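PDB 4R0M: McyG protein from Microcystis aeruginosa PCC 7806, which probably activates phenylalanine or a related acid as its acyl-adenylate and loads it onto the adjoining peptidyl carrier domain during microcystin biosynthesis. Local coordinates for residues E216-H226 and H266-A277; V192-M202 and T337-W345. All coordinates share one frame; numbering follows the deposited sequence.

Contact 1 of 2, residues E216-H226 and H266-A277. With FA5 (adenosine-5'-[phenylalaninyl-phosphate]), chain C.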
loop_
_atom_site.group_PDB
_atom_site.type_symbol
_atom_site.label_atom_id
_atom_site.label_comp_id
_atom_site.label_asym_id
_atom_site.label_seq_id
_atom_site.Cartn_x
_atom_site.Cartn_y
_atom_site.Cartn_z
ATOM N N GLU A 216 13.612 -12.944 -13.156
ATOM C CA GLU A 216 13.181 -11.610 -12.729
ATOM C C GLU A 216 13.958 -11.137 -11.508
ATOM O O GLU A 216 14.444 -11.943 -10.712
ATOM C CB GLU A 216 11.678 -11.566 -12.414
ATOM C CG GLU A 216 10.740 -12.013 -13.531
ATOM C CD GLU A 216 10.796 -11.148 -14.777
ATOM O OE1 GLU A 216 11.410 -10.061 -14.742
ATOM O OE2 GLU A 216 10.216 -11.566 -15.804
ATOM N N VAL A 217 14.082 -9.822 -11.379
ATOM C CA VAL A 217 14.636 -9.207 -10.181
ATOM C C VAL A 217 13.636 -8.167 -9.679
ATOM O O VAL A 217 13.417 -7.138 -10.322
ATOM C CB VAL A 217 16.013 -8.557 -10.447
ATOM C CG1 VAL A 217 16.559 -7.927 -9.174
ATOM C CG2 VAL A 217 17.002 -9.579 -10.999
ATOM N N THR A 218 13.009 -8.462 -8.543
ATOM C CA THR A 218 12.034 -7.555 -7.941
ATOM C C THR A 218 12.694 -6.679 -6.885
ATOM O O THR A 218 13.606 -7.121 -6.185
ATOM C CB THR A 218 10.845 -8.307 -7.302
ATOM O OG1 THR A 218 11.304 -9.096 -6.199
ATOM C CG2 THR A 218 10.150 -9.209 -8.318
ATOM N N LEU A 219 12.233 -5.432 -6.788
ATOM C CA LEU A 219 12.679 -4.513 -5.744
ATOM C C LEU A 219 11.488 -3.835 -5.072
ATOM O O LEU A 219 10.670 -3.186 -5.732
ATOM C CB LEU A 219 13.659 -3.471 -6.303
ATOM C CG LEU A 219 14.256 -2.431 -5.342
ATOM C CD1 LEU A 219 15.661 -2.036 -5.764
ATOM C CD2 LEU A 219 13.376 -1.194 -5.216
ATOM N N ASN A 220 11.405 -3.997 -3.754
ATOM C CA ASN A 220 10.390 -3.345 -2.945
ATOM C C ASN A 220 11.009 -2.339 -1.983
ATOM O O ASN A 220 12.043 -2.612 -1.367
ATOM C CB ASN A 220 9.587 -4.374 -2.151
ATOM C CG ASN A 220 8.619 -3.731 -1.175
ATOM O OD1 ASN A 220 7.659 -3.074 -1.572
ATOM N ND2 ASN A 220 8.874 -3.913 0.113
ATOM N N TRP A 221 10.371 -1.180 -1.854
ATOM C CA TRP A 221 10.779 -0.209 -0.843
ATOM C C TRP A 221 9.626 0.274 -0.000
ATOM O O TRP A 221 9.749 1.249 0.736
ATOM C CB TRP A 221 11.574 0.939 -1.457
ATOM C CG TRP A 221 10.806 1.796 -2.430
ATOM C CD1 TRP A 221 10.468 1.497 -3.748
ATOM C CD2 TRP A 221 10.281 3.150 -2.199
ATOM N NE1 TRP A 221 9.778 2.534 -4.323
ATOM C CE2 TRP A 221 9.632 3.556 -3.451
ATOM C CE3 TRP A 221 10.270 4.028 -1.116
ATOM C CZ2 TRP A 221 9.014 4.792 -3.590
ATOM C CZ3 TRP A 221 9.643 5.271 -1.270
ATOM C CH2 TRP A 221 9.031 5.641 -2.475
HETATM N N MSE A 222 8.505 -0.413 -0.050
HETATM C CA MSE A 222 7.372 -0.144 0.795
HETATM C C MSE A 222 7.479 -0.932 2.041
HETATM O O MSE A 222 8.136 -1.921 2.022
HETATM C CB MSE A 222 6.093 -0.555 0.111
HETATM C CG MSE A 222 5.695 0.312 -1.073
HETATM SE SE MSE A 222 5.400 2.208 -0.841
HETATM C CE MSE A 222 7.010 2.822 -1.637
ATOM N N PRO A 223 6.882 -0.513 3.129
ATOM C CA PRO A 223 6.987 -1.283 4.374
ATOM C C PRO A 223 6.375 -2.677 4.244
ATOM O O PRO A 223 5.384 -2.861 3.537
ATOM C CB PRO A 223 6.213 -0.436 5.397
ATOM C CG PRO A 223 5.405 0.523 4.596
ATOM C CD PRO A 223 6.163 0.758 3.325
ATOM N N LEU A 224 6.973 -3.640 4.938
ATOM C CA LEU A 224 6.664 -5.055 4.747
ATOM C C LEU A 224 5.304 -5.512 5.260
ATOM O O LEU A 224 4.851 -6.596 4.907
ATOM C CB LEU A 224 7.773 -5.929 5.343
ATOM C CG LEU A 224 9.147 -5.926 4.665
ATOM C CD1 LEU A 224 10.082 -6.861 5.409
ATOM C CD2 LEU A 224 9.061 -6.333 3.203
ATOM N N ASP A 225 4.652 -4.699 6.089
ATOM C CA ASP A 225 3.334 -5.059 6.624
ATOM C C ASP A 225 2.217 -4.913 5.593
ATOM O O ASP A 225 1.133 -5.462 5.771
ATOM C CB ASP A 225 3.001 -4.244 7.878
ATOM C CG ASP A 225 3.081 -2.754 7.642
ATOM O OD1 ASP A 225 4.205 -2.207 7.707
ATOM O OD2 ASP A 225 2.024 -2.132 7.399
ATOM N N HIS A 226 2.480 -4.171 4.521
ATOM C CA HIS A 226 1.485 -3.966 3.476
ATOM C C HIS A 226 1.418 -5.112 2.495
ATOM O O HIS A 226 2.431 -5.745 2.194
ATOM C CB HIS A 226 1.742 -2.659 2.750
ATOM C CG HIS A 226 0.603 -2.230 1.866
ATOM N ND1 HIS A 226 0.540 -2.556 0.563
ATOM C CD2 HIS A 226 -0.544 -1.487 2.144
ATOM C CE1 HIS A 226 -0.584 -2.049 0.030
ATOM N NE2 HIS A 226 -1.247 -1.390 0.998
ATOM N N HIS A 266 21.281 -3.253 -9.569
ATOM C CA HIS A 266 20.839 -4.638 -9.416
ATOM C C HIS A 266 20.107 -5.171 -10.613
ATOM O O HIS A 266 19.583 -6.288 -10.577
ATOM C CB HIS A 266 19.972 -4.774 -8.172
ATOM C CG HIS A 266 20.743 -4.664 -6.883
ATOM N ND1 HIS A 266 21.353 -5.718 -6.315
ATOM C CD2 HIS A 266 20.988 -3.573 -6.054
ATOM C CE1 HIS A 266 21.959 -5.327 -5.180
ATOM N NE2 HIS A 266 21.735 -4.014 -5.020
ATOM N N GLN A 267 20.074 -4.382 -11.686
ATOM C CA GLN A 267 19.366 -4.746 -12.915
ATOM C C GLN A 267 17.942 -5.221 -12.617
ATOM O O GLN A 267 17.542 -6.329 -12.983
ATOM C CB GLN A 267 20.162 -5.784 -13.725
ATOM C CG GLN A 267 21.392 -5.215 -14.424
ATOM C CD GLN A 267 21.039 -4.204 -15.500
ATOM O OE1 GLN A 267 21.259 -3.004 -15.337
ATOM N NE2 GLN A 267 20.471 -4.684 -16.602
ATOM N N VAL A 268 17.191 -4.355 -11.937
ATOM C CA VAL A 268 15.838 -4.654 -11.478
ATOM C C VAL A 268 14.849 -4.616 -12.639
ATOM O O VAL A 268 14.877 -3.697 -13.460
ATOM C CB VAL A 268 15.423 -3.681 -10.353
ATOM C CG1 VAL A 268 13.952 -3.835 -9.987
ATOM C CG2 VAL A 268 16.304 -3.891 -9.128
ATOM N N SER A 269 13.982 -5.622 -12.702
ATOM C CA SER A 269 13.018 -5.759 -13.794
ATOM C C SER A 269 11.578 -5.466 -13.369
ATOM O O SER A 269 10.741 -5.128 -14.206
ATOM C CB SER A 269 13.104 -7.162 -14.402
ATOM O OG SER A 269 12.848 -8.159 -13.426
ATOM N N ILE A 270 11.300 -5.622 -12.074
ATOM C CA ILE A 270 9.961 -5.412 -11.518
ATOM C C ILE A 270 10.055 -4.570 -10.246
ATOM O O ILE A 270 10.800 -4.911 -9.323
ATOM C CB ILE A 270 9.251 -6.748 -11.181
ATOM C CG1 ILE A 270 9.163 -7.660 -12.413
ATOM C CG2 ILE A 270 7.861 -6.492 -10.601
ATOM C CD1 ILE A 270 8.787 -9.093 -12.090
ATOM N N SER A 271 9.303 -3.472 -10.203
ATOM C CA SER A 271 9.234 -2.628 -9.008
ATOM C C SER A 271 7.881 -1.923 -8.908
ATOM O O SER A 271 7.043 -2.048 -9.804
ATOM C CB SER A 271 10.387 -1.617 -8.974
ATOM O OG SER A 271 10.609 -1.164 -7.648
ATOM N N TRP A 272 7.681 -1.186 -7.815
ATOM C CA TRP A 272 6.385 -0.573 -7.513
ATOM C C TRP A 272 6.469 0.562 -6.523
ATOM O O TRP A 272 7.288 0.543 -5.598
ATOM C CB TRP A 272 5.399 -1.645 -7.031
ATOM C CG TRP A 272 4.255 -1.139 -6.182
ATOM C CD1 TRP A 272 3.223 -0.277 -6.559
ATOM C CD2 TRP A 272 3.981 -1.465 -4.778
ATOM N NE1 TRP A 272 2.368 -0.051 -5.511
ATOM C CE2 TRP A 272 2.762 -0.732 -4.415
ATOM C CE3 TRP A 272 4.601 -2.259 -3.820
ATOM C CZ2 TRP A 272 2.213 -0.806 -3.144
ATOM C CZ3 TRP A 272 4.035 -2.326 -2.542
ATOM C CH2 TRP A 272 2.869 -1.618 -2.215
ATOM N N SER A 273 5.620 1.567 -6.741
ATOM C CA SER A 273 5.336 2.619 -5.764
ATOM C C SER A 273 3.977 3.246 -6.081
ATOM O O SER A 273 3.476 3.104 -7.201
ATOM C CB SER A 273 6.426 3.693 -5.780
ATOM O OG SER A 273 6.204 4.639 -6.813
ATOM N N PRO A 274 3.364 3.937 -5.098
ATOM C CA PRO A 274 2.152 4.699 -5.402
ATOM C C PRO A 274 2.479 5.951 -6.205
ATOM O O PRO A 274 3.654 6.289 -6.377
ATOM C CB PRO A 274 1.611 5.086 -4.015
ATOM C CG PRO A 274 2.335 4.216 -3.046
ATOM C CD PRO A 274 3.682 3.989 -3.661
ATOM N N ASN A 275 1.439 6.629 -6.681
ATOM C CA ASN A 275 1.590 7.803 -7.537
ATOM C C ASN A 275 2.517 8.899 -7.000
ATOM O O ASN A 275 3.301 9.470 -7.764
ATOM C CB ASN A 275 0.221 8.391 -7.882
ATOM C CG ASN A 275 0.312 9.523 -8.884
ATOM O OD1 ASN A 275 0.441 9.296 -10.090
ATOM N ND2 ASN A 275 0.247 10.756 -8.388
ATOM N N PHE A 276 2.439 9.186 -5.699
ATOM C CA PHE A 276 3.208 10.290 -5.109
ATOM C C PHE A 276 4.719 10.143 -5.301
ATOM O O PHE A 276 5.430 11.137 -5.475
ATOM C CB PHE A 276 2.859 10.498 -3.624
ATOM C CG PHE A 276 3.418 9.445 -2.705
ATOM C CD1 PHE A 276 4.731 9.521 -2.243
ATOM C CD2 PHE A 276 2.628 8.383 -2.284
ATOM C CE1 PHE A 276 5.246 8.550 -1.399
ATOM C CE2 PHE A 276 3.135 7.414 -1.434
ATOM C CZ PHE A 276 4.446 7.496 -0.991
ATOM N N ALA A 277 5.201 8.903 -5.267
ATOM C CA ALA A 277 6.629 8.628 -5.399
ATOM C C ALA A 277 7.137 8.933 -6.809
ATOM O O ALA A 277 8.277 9.375 -6.982
ATOM C CB ALA A 277 6.931 7.196 -5.013
HETATM C C FA5 C . -3.446 -1.050 -1.356
HETATM O O FA5 C . -3.192 0.145 -1.262
HETATM C CA FA5 C . -3.209 -1.773 -2.657
HETATM N N FA5 C . -3.858 -0.958 -3.655
HETATM C CB FA5 C . -1.717 -1.884 -3.001
HETATM C CG FA5 C . -1.305 -2.464 -4.361
HETATM C CD1 FA5 C . -2.169 -2.592 -5.449
HETATM C CD2 FA5 C . 0.022 -2.880 -4.533
HETATM C CE1 FA5 C . -1.722 -3.127 -6.665
HETATM C CE2 FA5 C . 0.481 -3.409 -5.744
HETATM C CZ FA5 C . -0.398 -3.535 -6.818
HETATM P P FA5 C . -5.190 -1.114 0.731
HETATM O OP1 FA5 C . -4.567 -0.302 1.836
HETATM O OP2 FA5 C . -6.129 -2.236 1.095
HETATM O OP3 FA5 C . -4.005 -1.734 -0.191
HETATM O "O5'" FA5 C . -5.982 -0.068 -0.206
HETATM C "C5'" FA5 C . -6.760 -0.475 -1.328
HETATM C "C4'" FA5 C . -7.416 0.762 -1.923
HETATM O "O4'" FA5 C . -6.456 1.668 -2.478
HETATM C "C3'" FA5 C . -8.348 0.441 -3.074
HETATM O "O3'" FA5 C . -9.632 0.014 -2.623
HETATM C "C2'" FA5 C . -8.412 1.764 -3.802
HETATM O "O2'" FA5 C . -9.367 2.632 -3.182
HETATM C "C1'" FA5 C . -7.030 2.348 -3.598
HETATM N N9 FA5 C . -6.226 2.108 -4.825
HETATM C C8 FA5 C . -5.289 1.154 -4.975
HETATM N N7 FA5 C . -4.730 1.193 -6.210
HETATM C C5 FA5 C . -5.324 2.193 -6.886
HETATM C C6 FA5 C . -5.215 2.784 -8.243
HETATM N N6 FA5 C . -4.336 2.300 -9.151
HETATM N N1 FA5 C . -6.025 3.826 -8.550
HETATM C C2 FA5 C . -6.910 4.321 -7.660
HETATM N N3 FA5 C . -7.059 3.839 -6.411
HETATM C C4 FA5 C . -6.312 2.792 -5.971
#

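Contact 2 of 2, residues V192-M202 and T337-W345. With FA5 (adenosine-5'-[phenylalaninyl-phosphate]), chain C.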
loop_
_atom_site.group_PDB
_atom_site.type_symbol
_atom_site.label_atom_id
_atom_site.label_comp_id
_atom_site.label_asym_id
_atom_site.label_seq_id
_atom_site.Cartn_x
_atom_site.Cartn_y
_atom_site.Cartn_z
ATOM N N VAL A 192 -8.772 -8.627 6.962
ATOM C CA VAL A 192 -8.866 -9.394 5.723
ATOM C C VAL A 192 -8.224 -10.771 5.884
ATOM O O VAL A 192 -7.032 -10.880 6.174
ATOM C CB VAL A 192 -8.232 -8.639 4.534
ATOM C CG1 VAL A 192 -8.349 -9.459 3.257
ATOM C CG2 VAL A 192 -8.890 -7.275 4.352
ATOM N N ILE A 193 -9.032 -11.816 5.712
ATOM C CA ILE A 193 -8.550 -13.193 5.758
ATOM C C ILE A 193 -8.053 -13.605 4.375
ATOM O O ILE A 193 -8.788 -13.517 3.390
ATOM C CB ILE A 193 -9.644 -14.177 6.245
ATOM C CG1 ILE A 193 -10.065 -13.849 7.684
ATOM C CG2 ILE A 193 -9.157 -15.620 6.154
ATOM C CD1 ILE A 193 -11.344 -14.533 8.134
ATOM N N LEU A 194 -6.800 -14.040 4.308
ATOM C CA LEU A 194 -6.224 -14.522 3.058
ATOM C C LEU A 194 -5.714 -15.951 3.196
ATOM O O LEU A 194 -4.869 -16.252 4.045
ATOM C CB LEU A 194 -5.111 -13.592 2.561
ATOM C CG LEU A 194 -5.470 -12.131 2.254
ATOM C CD1 LEU A 194 -4.225 -11.357 1.851
ATOM C CD2 LEU A 194 -6.537 -12.023 1.173
ATOM N N THR A 195 -6.254 -16.828 2.357
ATOM C CA THR A 195 -5.859 -18.230 2.330
ATOM C C THR A 195 -4.629 -18.399 1.444
ATOM O O THR A 195 -4.268 -17.481 0.697
ATOM C CB THR A 195 -7.005 -19.115 1.797
ATOM O OG1 THR A 195 -7.299 -18.751 0.443
ATOM C CG2 THR A 195 -8.257 -18.943 2.644
ATOM N N HIS A 196 -3.987 -19.564 1.533
ATOM C CA HIS A 196 -2.912 -19.937 0.611
ATOM C C HIS A 196 -3.405 -19.847 -0.802
ATOM O O HIS A 196 -2.724 -19.307 -1.677
ATOM C CB HIS A 196 -2.434 -21.366 0.866
ATOM C CG HIS A 196 -1.984 -21.624 2.281
ATOM N ND1 HIS A 196 -0.695 -21.549 2.654
ATOM C CD2 HIS A 196 -2.703 -21.985 3.418
ATOM C CE1 HIS A 196 -0.591 -21.839 3.965
ATOM N NE2 HIS A 196 -1.820 -22.106 4.431
ATOM N N HIS A 197 -4.607 -20.376 -1.026
ATOM C CA HIS A 197 -5.221 -20.404 -2.348
ATOM C C HIS A 197 -5.504 -19.027 -2.877
ATOM O O HIS A 197 -5.347 -18.792 -4.072
ATOM C CB HIS A 197 -6.486 -21.257 -2.340
ATOM C CG HIS A 197 -7.016 -21.571 -3.721
ATOM N ND1 HIS A 197 -6.344 -22.343 -4.597
ATOM C CD2 HIS A 197 -8.195 -21.190 -4.357
ATOM C CE1 HIS A 197 -7.053 -22.449 -5.735
ATOM N NE2 HIS A 197 -8.186 -21.744 -5.589
ATOM N N ASN A 198 -5.920 -18.110 -1.996
ATOM C CA ASN A 198 -6.077 -16.694 -2.356
ATOM C C ASN A 198 -4.781 -16.117 -2.912
ATOM O O ASN A 198 -4.751 -15.582 -4.019
ATOM C CB ASN A 198 -6.515 -15.848 -1.144
ATOM C CG ASN A 198 -7.980 -16.039 -0.768
ATOM O OD1 ASN A 198 -8.334 -15.972 0.413
ATOM N ND2 ASN A 198 -8.836 -16.264 -1.760
ATOM N N ILE A 199 -3.713 -16.244 -2.127
ATOM C CA ILE A 199 -2.413 -15.655 -2.441
ATOM C C ILE A 199 -1.797 -16.264 -3.707
ATOM O O ILE A 199 -1.379 -15.538 -4.614
ATOM C CB ILE A 199 -1.446 -15.780 -1.237
ATOM C CG1 ILE A 199 -1.979 -14.974 -0.044
ATOM C CG2 ILE A 199 -0.042 -15.315 -1.608
ATOM C CD1 ILE A 199 -1.445 -15.415 1.304
ATOM N N LEU A 200 -1.768 -17.593 -3.769
ATOM C CA LEU A 200 -1.132 -18.298 -4.881
ATOM C C LEU A 200 -1.926 -18.232 -6.182
ATOM O O LEU A 200 -1.367 -18.408 -7.264
ATOM C CB LEU A 200 -0.782 -19.739 -4.493
ATOM C CG LEU A 200 0.235 -19.808 -3.347
ATOM C CD1 LEU A 200 0.470 -21.241 -2.900
ATOM C CD2 LEU A 200 1.549 -19.131 -3.723
ATOM N N SER A 201 -3.224 -17.956 -6.068
ATOM C CA SER A 201 -4.065 -17.699 -7.232
ATOM C C SER A 201 -3.804 -16.307 -7.827
ATOM O O SER A 201 -3.984 -16.101 -9.030
ATOM C CB SER A 201 -5.539 -17.873 -6.875
ATOM O OG SER A 201 -5.828 -19.218 -6.534
HETATM N N MSE A 202 -3.347 -15.361 -7.031
HETATM C CA MSE A 202 -2.944 -14.076 -7.521
HETATM C C MSE A 202 -1.619 -14.240 -8.163
HETATM O O MSE A 202 -1.411 -13.742 -9.245
HETATM C CB MSE A 202 -2.921 -13.081 -6.360
HETATM C CG MSE A 202 -2.400 -11.694 -6.695
HETATM SE SE MSE A 202 -0.474 -11.522 -6.778
HETATM C CE MSE A 202 -0.262 -9.852 -7.640
ATOM N N THR A 337 -5.904 -5.001 -0.450
ATOM C CA THR A 337 -5.635 -6.052 0.529
ATOM C C THR A 337 -6.573 -7.241 0.318
ATOM O O THR A 337 -6.161 -8.397 0.437
ATOM C CB THR A 337 -5.770 -5.510 1.969
ATOM O OG1 THR A 337 -4.925 -4.361 2.123
ATOM C CG2 THR A 337 -5.371 -6.559 2.990
ATOM N N GLU A 338 -7.823 -6.940 -0.024
ATOM C CA GLU A 338 -8.861 -7.950 -0.222
ATOM C C GLU A 338 -8.614 -8.873 -1.424
ATOM O O GLU A 338 -9.228 -9.939 -1.527
ATOM C CB GLU A 338 -10.238 -7.282 -0.328
ATOM C CG GLU A 338 -10.808 -6.797 1.003
ATOM C CD GLU A 338 -10.339 -5.405 1.405
ATOM O OE1 GLU A 338 -9.410 -4.857 0.773
ATOM O OE2 GLU A 338 -10.912 -4.849 2.365
ATOM N N SER A 339 -7.713 -8.468 -2.318
ATOM C CA SER A 339 -7.373 -9.272 -3.494
ATOM C C SER A 339 -5.879 -9.603 -3.578
ATOM O O SER A 339 -5.349 -9.809 -4.671
ATOM C CB SER A 339 -7.841 -8.576 -4.782
ATOM O OG SER A 339 -7.055 -7.426 -5.066
ATOM N N CYS A 340 -5.212 -9.657 -2.425
ATOM C CA CYS A 340 -3.777 -9.969 -2.347
ATOM C C CYS A 340 -3.033 -9.045 -3.326
ATOM O O CYS A 340 -2.326 -9.511 -4.229
ATOM C CB CYS A 340 -3.518 -11.440 -2.699
ATOM S SG CYS A 340 -4.629 -12.625 -1.904
ATOM N N SER A 341 -3.197 -7.737 -3.117
ATOM C CA SER A 341 -2.640 -6.688 -3.988
ATOM C C SER A 341 -3.189 -6.774 -5.423
ATOM O O SER A 341 -4.390 -6.985 -5.609
ATOM C CB SER A 341 -1.100 -6.616 -3.928
ATOM O OG SER A 341 -0.485 -7.638 -4.690
ATOM N N GLY A 342 -2.314 -6.615 -6.419
ATOM C CA GLY A 342 -2.710 -6.483 -7.828
ATOM C C GLY A 342 -3.734 -7.469 -8.357
ATOM O O GLY A 342 -3.592 -8.677 -8.176
ATOM N N ILE A 343 -4.771 -6.944 -9.010
ATOM C CA ILE A 343 -5.813 -7.769 -9.631
ATOM C C ILE A 343 -6.028 -7.419 -11.112
ATOM O O ILE A 343 -6.445 -8.274 -11.899
ATOM C CB ILE A 343 -7.147 -7.728 -8.842
ATOM C CG1 ILE A 343 -8.100 -8.830 -9.328
ATOM C CG2 ILE A 343 -7.791 -6.346 -8.910
ATOM C CD1 ILE A 343 -9.279 -9.095 -8.419
ATOM N N THR A 344 -5.755 -6.166 -11.482
ATOM C CA THR A 344 -5.709 -5.767 -12.890
ATOM C C THR A 344 -4.344 -5.156 -13.195
ATOM O O THR A 344 -3.732 -4.532 -12.328
ATOM C CB THR A 344 -6.823 -4.763 -13.286
ATOM O OG1 THR A 344 -6.558 -3.480 -12.705
ATOM C CG2 THR A 344 -8.206 -5.251 -12.858
ATOM N N TRP A 345 -3.868 -5.348 -14.423
ATOM C CA TRP A 345 -2.568 -4.826 -14.839
ATOM C C TRP A 345 -2.668 -4.186 -16.190
ATOM O O TRP A 345 -3.262 -4.752 -17.109
ATOM C CB TRP A 345 -1.521 -5.938 -14.878
ATOM C CG TRP A 345 -1.382 -6.707 -13.584
ATOM C CD1 TRP A 345 -1.991 -7.910 -13.242
ATOM C CD2 TRP A 345 -0.571 -6.346 -12.411
ATOM N NE1 TRP A 345 -1.623 -8.305 -11.983
ATOM C CE2 TRP A 345 -0.778 -7.414 -11.427
ATOM C CE3 TRP A 345 0.272 -5.289 -12.089
ATOM C CZ2 TRP A 345 -0.156 -7.401 -10.187
ATOM C CZ3 TRP A 345 0.893 -5.286 -10.835
ATOM C CH2 TRP A 345 0.680 -6.317 -9.907
HETATM C C FA5 C . -3.446 -1.050 -1.356
HETATM O O FA5 C . -3.192 0.145 -1.262
HETATM C CA FA5 C . -3.209 -1.773 -2.657
HETATM N N FA5 C . -3.858 -0.958 -3.655
HETATM C CB FA5 C . -1.717 -1.884 -3.001
HETATM C CG FA5 C . -1.305 -2.464 -4.361
HETATM C CD1 FA5 C . -2.169 -2.592 -5.449
HETATM C CD2 FA5 C . 0.022 -2.880 -4.533
HETATM C CE1 FA5 C . -1.722 -3.127 -6.665
HETATM C CE2 FA5 C . 0.481 -3.409 -5.744
HETATM C CZ FA5 C . -0.398 -3.535 -6.818
HETATM P P FA5 C . -5.190 -1.114 0.731
HETATM O OP1 FA5 C . -4.567 -0.302 1.836
HETATM O OP2 FA5 C . -6.129 -2.236 1.095
HETATM O OP3 FA5 C . -4.005 -1.734 -0.191
HETATM O "O5'" FA5 C . -5.982 -0.068 -0.206
HETATM C "C5'" FA5 C . -6.760 -0.475 -1.328
HETATM C "C4'" FA5 C . -7.416 0.762 -1.923
HETATM O "O4'" FA5 C . -6.456 1.668 -2.478
HETATM C "C3'" FA5 C . -8.348 0.441 -3.074
HETATM O "O3'" FA5 C . -9.632 0.014 -2.623
HETATM C "C2'" FA5 C . -8.412 1.764 -3.802
HETATM O "O2'" FA5 C . -9.367 2.632 -3.182
HETATM C "C1'" FA5 C . -7.030 2.348 -3.598
HETATM N N9 FA5 C . -6.226 2.108 -4.825
HETATM C C8 FA5 C . -5.289 1.154 -4.975
HETATM N N7 FA5 C . -4.730 1.193 -6.210
HETATM C C5 FA5 C . -5.324 2.193 -6.886
HETATM C C6 FA5 C . -5.215 2.784 -8.243
HETATM N N6 FA5 C . -4.336 2.300 -9.151
HETATM N N1 FA5 C . -6.025 3.826 -8.550
HETATM C C2 FA5 C . -6.910 4.321 -7.660
HETATM N N3 FA5 C . -7.059 3.839 -6.411
HETATM C C4 FA5 C . -6.312 2.792 -5.971
#

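Contact 1 of 2, residues E216-H226 and H266-A277
Strands 217-220 and 270-273 run side by side in parallel, their axes 4.8 Å apart at an angle of 18°, with Val217 O taking both Ser269 N and Ile270 N, and Ile270 O receiving Leu219 N. At the entry to the pair, Ser269 OG does two jobs: it accepts from Val217 N and donates to Glu216 OE1, 2.7 Å away, while the other carboxylate oxygen of Glu216 forms a salt bridge with Lys299. Ser271 OG reaches back to Leu219 O at 2.8 Å, and Val268 CG1 packs against Leu219 CB. These are central strands of the mixed sheet in the large N-terminal subdomain of the adenylation domain, and their C-terminal ends, with the chain just beyond, line the adenylate pocket. There the indole of Trp272 is a partition, swung out with CG anti to the backbone N (chi1 157°). One face is met by the ligand's phenyl group through its CD2 side, offset toward the rim, FA5 CD2 being 3.3 Å from Trp272 CZ2. Over the opposite face selenomethionine Met222 makes a CH-pi contact, its CG 3.8 Å from the centroid of the six-membered ring. The bond from NE1 to Ala304 O helps hold the indole's rotation. Putting an alanine here would probably strip the phenyl ring of this wall and leave Ala304 O without its mate. His226 ND1 comes to the indole edge at Trp272 CH2; it is bonded to Gly228 N as a helix N-cap, which directs NE2 into a weak bond with FA5 OP3. Farther along, Ala277 CB meets the edge of Trp221 in its plane, 3.5 Å from CZ2.

Contact 2 of 2, residues V192-M202 and T337-W345
Cys340 is the main bump: its SG drops into a hollow made by Leu194 CD2, Asn198 CB and Ile199 CG1, where strand 192-195 turns into helix 196-202. Leu194 CD2 is 3.7 Å from the sulfur and also touches Thr337 O. A capping box fixes the helix start beside this hollow, Asn198 N bonding to Thr195 OG1 and Thr195 N to Asn198 OD1, while Asn198 ND2 bonds to Asn395 O. Selenomethionine Met202 supplies the second bump, from the helix side. With CG anti to the backbone N (chi1 175°), that carbon rests 3.3 Å from Cys340 O; the bend at chi2 then carries the methyl past Gly342 O. There CE meets the indole edge of Trp345 in the ring plane, 3.5 Å from CZ2. At the strand end of the contact, Val192 fits between two neighbours: its CG2 lies 3.8 Å from Thr337 CG2 and against the carboxylate of Glu338, whose OE2 bonds to Tyr401. Thr337 thus presents its methyl to Val192 and its hydroxyl to the ligand, OG1 donating to FA5 OP2 at 2.6 Å with the backbone N as a second donor. Thr337 and Glu338 end the aromatic-Gly-x-Thr-Glu signature that begins at Phe334, the A5 motif of adenylation domains, at the phosphate of the adenylate pocket.

How the contacts relate
From the N terminus the chain first passes strand 190-195 and helix 196-210, then strand 217-220, strand 270-273 and finally 337-345. Contact 1 closes the shorter loop, from 226 to 266, and lies nested within the long loop that contact 2 closes. The one joins neighbouring strands in the middle of the nine-stranded sheet; the other ties the hairpin 176-195 and the helix after it to the turn 337-340 and strand 341-345 that follow strand 330-336. The centres of contact 1 and contact 2 are about 18 Å apart, and the two do not touch. Helix 227-240 packs against both, with Phe232 meeting Ile270 and Ser341, and both reach the same bound adenylate.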